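Hypothetical protein Atu2648 (Agrobacterium tumefaciens str. C58, PDB 1ZCE) is of unknown function but has the EVE fold of the PUA-related superfamily, which hints at a role in binding modified nucleic acid. Local coordinates at residues K22-E27 against D87-C92; Y35-N40 against R119-P124. One frame throughout, in Å; residues are numbered along the deposited sequence.

Contact 1 (K22-E27 against D87-C92); sequences KGETGE and DIRAVC
Glu-27 and Ile-88 form an antiparallel hydrogen-bonded pair: Glu-27 N donates a hydrogen bond to Ile-88 O at 2.8 Å, and Ile-88 N returns a bond to Glu-27 O at 3.0 Å. Beside it, Asp-87 CA lies 3.2 Å from Glu-27 O in a CA-H...O contact. Gly-26 suits its place: with positive phi and no side chain, it brings its CA to 3.7 Å from Arg-89 CB. The extended arm of Arg-89 then passes alongside the 3-10 turn until NH2, at the guanidinium edge, meets a lone pair of Glu-24 O at 3.2 Å, lying close to both the carbonyl plane of Glu-24 and the guanidinium plane. A water joins the same NH2 to Glu-24 OE2, while Glu-66 on strand 60-73 takes NE in a salt bridge, so two edges of the flat group are held. Within the loop, Lys-22 NZ reaches both Gly-26 O and, at 2.7 Å, Glu-27 OE2; the bend of Glu-27 at chi2 (73°) helps bring its carboxylate there. A second water bridges Gly-23 O and Ala-90 N, continuing the link where direct pairing has ended. This is a helix-to-strand connection that lays the short edge strand 27-28 against strand 84-99 of the mixed sheet.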
loop_
_atom_site.group_PDB
_atom_site.type_symbol
_atom_site.label_atom_id
_atom_site.label_comp_id
_atom_site.label_asym_id
_atom_site.label_seq_id
_atom_site.Cartn_x
_atom_site.Cartn_y
_atom_site.Cartn_z
ATOM N N LYS A 22 -3.619 14.195 -5.441
ATOM C CA LYS A 22 -3.714 13.708 -6.813
ATOM C C LYS A 22 -5.151 13.353 -7.165
ATOM O O LYS A 22 -5.520 13.309 -8.338
ATOM C CB LYS A 22 -2.818 12.484 -7.021
ATOM C CG LYS A 22 -1.328 12.799 -7.057
ATOM C CD LYS A 22 -1.003 13.868 -8.099
ATOM C CE LYS A 22 -1.351 13.429 -9.518
ATOM N NZ LYS A 22 -0.482 12.326 -10.021
ATOM N N GLY A 23 -5.960 13.096 -6.144
ATOM C CA GLY A 23 -7.353 12.763 -6.376
ATOM C C GLY A 23 -7.575 11.536 -7.241
ATOM O O GLY A 23 -6.756 10.614 -7.254
ATOM N N GLU A 24 -8.684 11.531 -7.979
ATOM C CA GLU A 24 -9.037 10.402 -8.836
ATOM C C GLU A 24 -8.022 10.107 -9.935
ATOM O O GLU A 24 -7.999 8.999 -10.469
ATOM C CB GLU A 24 -10.436 10.608 -9.435
ATOM C CG GLU A 24 -10.629 11.916 -10.182
ATOM C CD GLU A 24 -10.343 11.806 -11.668
ATOM O OE1 GLU A 24 -10.304 12.857 -12.335
ATOM O OE2 GLU A 24 -10.168 10.677 -12.170
ATOM N N THR A 25 -7.185 11.089 -10.262
ATOM C CA THR A 25 -6.154 10.924 -11.286
ATOM C C THR A 25 -5.163 9.860 -10.827
ATOM O O THR A 25 -4.587 9.137 -11.640
ATOM C CB THR A 25 -5.385 12.242 -11.527
ATOM O OG1 THR A 25 -6.282 13.231 -12.047
ATOM C CG2 THR A 25 -4.243 12.028 -12.513
ATOM N N GLY A 26 -4.971 9.771 -9.515
ATOM C CA GLY A 26 -4.056 8.787 -8.972
ATOM C C GLY A 26 -2.600 9.151 -9.165
ATOM O O GLY A 26 -2.266 10.250 -9.611
ATOM N N GLU A 27 -1.732 8.204 -8.827
ATOM C CA GLU A 27 -0.295 8.387 -8.937
ATOM C C GLU A 27 0.368 7.107 -9.430
ATOM O O GLU A 27 0.114 6.025 -8.903
ATOM C CB GLU A 27 0.278 8.758 -7.568
ATOM C CG GLU A 27 1.788 8.921 -7.533
ATOM C CD GLU A 27 2.258 10.194 -8.203
ATOM O OE1 GLU A 27 3.488 10.402 -8.290
ATOM O OE2 GLU A 27 1.404 10.993 -8.637
ATOM N N ASP A 87 -0.929 2.133 -10.837
ATOM C CA ASP A 87 -1.203 3.509 -10.443
ATOM C C ASP A 87 -2.163 3.312 -9.274
ATOM O O ASP A 87 -3.000 2.410 -9.322
ATOM C CB ASP A 87 -1.959 4.272 -11.532
ATOM C CG ASP A 87 -1.081 4.694 -12.695
ATOM O OD1 ASP A 87 0.008 4.124 -12.883
ATOM O OD2 ASP A 87 -1.507 5.604 -13.439
ATOM N N ILE A 88 -2.048 4.131 -8.233
ATOM C CA ILE A 88 -2.955 4.026 -7.093
ATOM C C ILE A 88 -3.545 5.391 -6.768
ATOM O O ILE A 88 -2.984 6.423 -7.136
ATOM C CB ILE A 88 -2.246 3.483 -5.813
ATOM C CG1 ILE A 88 -1.105 4.414 -5.394
ATOM C CG2 ILE A 88 -1.729 2.073 -6.059
ATOM C CD1 ILE A 88 -0.470 4.045 -4.054
ATOM N N ARG A 89 -4.685 5.392 -6.086
ATOM C CA ARG A 89 -5.330 6.639 -5.693
ATOM C C ARG A 89 -5.928 6.512 -4.300
ATOM O O ARG A 89 -6.244 5.417 -3.843
ATOM C CB ARG A 89 -6.419 7.037 -6.694
ATOM C CG ARG A 89 -7.555 6.055 -6.846
ATOM C CD ARG A 89 -8.463 6.506 -7.982
ATOM N NE ARG A 89 -9.451 5.505 -8.368
ATOM C CZ ARG A 89 -10.198 5.587 -9.463
ATOM N NH1 ARG A 89 -11.074 4.632 -9.745
ATOM N NH2 ARG A 89 -10.065 6.624 -10.282
ATOM N N ALA A 90 -6.080 7.642 -3.628
ATOM C CA ALA A 90 -6.625 7.652 -2.283
ATOM C C ALA A 90 -8.091 7.241 -2.237
ATOM O O ALA A 90 -8.865 7.536 -3.150
ATOM C CB ALA A 90 -6.461 9.028 -1.675
ATOM N N VAL A 91 -8.455 6.536 -1.171
ATOM C CA VAL A 91 -9.831 6.117 -0.957
ATOM C C VAL A 91 -10.324 6.866 0.282
ATOM O O VAL A 91 -11.359 7.533 0.245
ATOM C CB VAL A 91 -9.950 4.592 -0.724
ATOM C CG1 VAL A 91 -11.383 4.235 -0.356
ATOM C CG2 VAL A 91 -9.546 3.841 -1.986
ATOM N N CYS A 92 -9.576 6.766 1.377
ATOM C CA CYS A 92 -9.942 7.454 2.610
ATOM C C CYS A 92 -8.782 7.450 3.596
ATOM O O CYS A 92 -7.858 6.647 3.481
ATOM C CB CYS A 92 -11.161 6.784 3.255
ATOM S SG CYS A 92 -10.872 5.091 3.836
HETATM O O HOH W 1 -5.031 9.881 -5.142
HETATM O O HOH W 2 -11.281 8.103 -12.348
HETATM O O HOH W 3 -2.039 8.046 -12.257
#

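Contact 2 (Y35-N40 against R119-P124); sequences YQARNN and RLSVQP
Ala-37 sits where helix 35-42 comes nearest the chain entering strand 122-125, its CA 4.8 Å from that of Val-122. The axes of helix 35-40 and strand 122-124 approach to 7.3 Å at 63°, and a methyl is small enough to permit such closeness. Ala-37 CB touches Val-122 CB and Leu-120 CD1, each at 3.9 Å, and so fills the angle between them. Leu-120 starts out beside the helix, but with CG anti to the backbone N (chi1 -167°) its branched end swings inward; CD1 comes to 3.5 Å from Gln-36 CG, the two side chains crossing at a slant, while CD2 turns to Asn-40 OD1. Val-122, beta-branched as befits a strand, sets CB against both the methyl and the carbonyl oxygen of Ala-37. In the EVE fold, which is related to the PUA and ASCH domains, this is a helix packed against an edge strand of the mixed beta-sheet: strand 122-125 pairs on its other side with strand 4-9. Next along the helix, Asn-40 is buried, and its OD1 lies 2.9 Å from Val-122 O. Both oxygens are acceptors, so the approach is not a bond and is probably mildly unfavourable. The same OD1 also rests 3.7 Å from Pro-124 CD, and its amide partner ND2 makes a weak bond to Gln-36 OE1, one helical turn back. Toward solvent the contact thins out. Gln-36 is exposed, contributing its aliphatic CB and CG to the leucine while its amide extends along the helix; Pro-124, likewise exposed, offers chiefly its CD.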
loop_
_atom_site.group_PDB
_atom_site.type_symbol
_atom_site.label_atom_id
_atom_site.label_comp_id
_atom_site.label_asym_id
_atom_site.label_seq_id
_atom_site.Cartn_x
_atom_site.Cartn_y
_atom_site.Cartn_z
ATOM N N TYR A 35 12.065 -7.181 -7.642
ATOM C CA TYR A 35 11.245 -8.120 -8.398
ATOM C C TYR A 35 9.977 -8.563 -7.685
ATOM O O TYR A 35 8.905 -8.596 -8.284
ATOM C CB TYR A 35 12.074 -9.341 -8.797
ATOM C CG TYR A 35 13.231 -9.001 -9.707
ATOM C CD1 TYR A 35 14.548 -9.193 -9.296
ATOM C CD2 TYR A 35 13.009 -8.468 -10.973
ATOM C CE1 TYR A 35 15.617 -8.860 -10.123
ATOM C CE2 TYR A 35 14.069 -8.130 -11.807
ATOM C CZ TYR A 35 15.371 -8.329 -11.376
ATOM O OH TYR A 35 16.424 -7.990 -12.197
ATOM N N GLN A 36 10.088 -8.900 -6.407
ATOM C CA GLN A 36 8.921 -9.345 -5.658
ATOM C C GLN A 36 7.866 -8.249 -5.539
ATOM O O GLN A 36 6.671 -8.516 -5.668
ATOM C CB GLN A 36 9.334 -9.830 -4.269
ATOM C CG GLN A 36 8.158 -10.188 -3.382
ATOM C CD GLN A 36 7.212 -11.176 -4.034
ATOM O OE1 GLN A 36 6.028 -11.223 -3.705
ATOM N NE2 GLN A 36 7.732 -11.980 -4.954
ATOM N N ALA A 37 8.307 -7.022 -5.277
ATOM C CA ALA A 37 7.382 -5.896 -5.158
ATOM C C ALA A 37 6.697 -5.664 -6.508
ATOM O O ALA A 37 5.488 -5.422 -6.572
ATOM C CB ALA A 37 8.130 -4.646 -4.720
ATOM N N ARG A 38 7.483 -5.735 -7.578
ATOM C CA ARG A 38 6.967 -5.569 -8.928
ATOM C C ARG A 38 5.932 -6.655 -9.208
ATOM O O ARG A 38 4.860 -6.386 -9.746
ATOM C CB ARG A 38 8.102 -5.691 -9.945
ATOM C CG ARG A 38 7.647 -5.629 -11.395
ATOM C CD ARG A 38 8.684 -6.245 -12.324
ATOM N NE ARG A 38 8.807 -7.684 -12.111
ATOM C CZ ARG A 38 9.662 -8.467 -12.758
ATOM N NH1 ARG A 38 10.482 -7.953 -13.664
ATOM N NH2 ARG A 38 9.689 -9.766 -12.501
ATOM N N ASN A 39 6.265 -7.890 -8.847
ATOM C CA ASN A 39 5.364 -9.007 -9.077
ATOM C C ASN A 39 4.092 -8.871 -8.257
ATOM O O ASN A 39 3.029 -9.310 -8.690
ATOM C CB ASN A 39 6.070 -10.333 -8.785
ATOM C CG ASN A 39 7.201 -10.621 -9.769
ATOM O OD1 ASN A 39 7.304 -9.988 -10.824
ATOM N ND2 ASN A 39 8.047 -11.590 -9.430
ATOM N N ASN A 40 4.192 -8.268 -7.076
ATOM C CA ASN A 40 3.004 -8.062 -6.260
ATOM C C ASN A 40 2.092 -7.088 -7.007
ATOM O O ASN A 40 0.875 -7.266 -7.045
ATOM C CB ASN A 40 3.386 -7.520 -4.877
ATOM C CG ASN A 40 3.934 -8.606 -3.951
ATOM O OD1 ASN A 40 4.595 -8.323 -2.949
ATOM N ND2 ASN A 40 3.650 -9.858 -4.283
ATOM N N ARG A 119 12.785 -5.595 3.309
ATOM C CA ARG A 119 13.108 -4.912 2.059
ATOM C C ARG A 119 12.010 -4.866 1.001
ATOM O O ARG A 119 12.259 -4.466 -0.136
ATOM C CB ARG A 119 14.351 -5.551 1.441
ATOM C CG ARG A 119 15.618 -5.364 2.251
ATOM C CD ARG A 119 16.775 -6.154 1.662
ATOM N NE ARG A 119 16.771 -6.125 0.200
ATOM C CZ ARG A 119 16.315 -7.113 -0.563
ATOM N NH1 ARG A 119 16.343 -7.003 -1.886
ATOM N NH2 ARG A 119 15.842 -8.219 -0.004
ATOM N N LEU A 120 10.800 -5.267 1.364
ATOM C CA LEU A 120 9.697 -5.270 0.414
ATOM C C LEU A 120 8.885 -3.979 0.526
ATOM O O LEU A 120 8.263 -3.727 1.558
ATOM C CB LEU A 120 8.811 -6.479 0.678
ATOM C CG LEU A 120 7.799 -6.766 -0.424
ATOM C CD1 LEU A 120 8.531 -7.103 -1.719
ATOM C CD2 LEU A 120 6.910 -7.922 -0.002
ATOM N N SER A 121 8.874 -3.176 -0.538
ATOM C CA SER A 121 8.161 -1.895 -0.531
ATOM C C SER A 121 6.683 -1.996 -0.899
ATOM O O SER A 121 5.909 -1.080 -0.614
ATOM C CB SER A 121 8.850 -0.897 -1.469
ATOM O OG SER A 121 8.660 -1.253 -2.826
ATOM N N VAL A 122 6.303 -3.090 -1.552
ATOM C CA VAL A 122 4.912 -3.335 -1.939
ATOM C C VAL A 122 4.667 -4.755 -1.455
ATOM O O VAL A 122 5.312 -5.706 -1.916
ATOM C CB VAL A 122 4.724 -3.227 -3.457
ATOM C CG1 VAL A 122 3.257 -3.433 -3.806
ATOM C CG2 VAL A 122 5.198 -1.871 -3.940
ATOM N N GLN A 123 3.725 -4.892 -0.528
ATOM C CA GLN A 123 3.479 -6.172 0.119
ATOM C C GLN A 123 2.054 -6.688 0.148
ATOM O O GLN A 123 1.095 -5.936 -0.017
ATOM C CB GLN A 123 3.936 -6.078 1.584
ATOM C CG GLN A 123 5.265 -5.373 1.810
ATOM C CD GLN A 123 5.533 -5.061 3.275
ATOM O OE1 GLN A 123 6.665 -4.763 3.652
ATOM N NE2 GLN A 123 4.491 -5.115 4.104
ATOM N N PRO A 124 1.901 -8.002 0.355
ATOM C CA PRO A 124 0.555 -8.561 0.426
ATOM C C PRO A 124 0.095 -8.340 1.873
ATOM O O PRO A 124 0.912 -8.151 2.783
ATOM C CB PRO A 124 0.770 -10.039 0.113
ATOM C CG PRO A 124 2.120 -10.299 0.678
ATOM C CD PRO A 124 2.917 -9.069 0.283
#

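Contacts 1 and 2 lie on opposite sides of the chain's centre, their own centres about 19 Å apart and their nearest atoms about 8 Å apart, without touching. Both reach the same mixed sheet, at its two ends: contact 1 involves edge strand 27-28 and its neighbour 84-99, contact 2 the other edge strand, 122-125. Along the chain the segments alternate, 22-27, 35-40, 87-92 and then 119-124, so the N-terminal part supplies one partner to each contact, and strands 49-54 and 60-73 come between. This interleaving is consistent with early and late parts of the chain building one EVE domain.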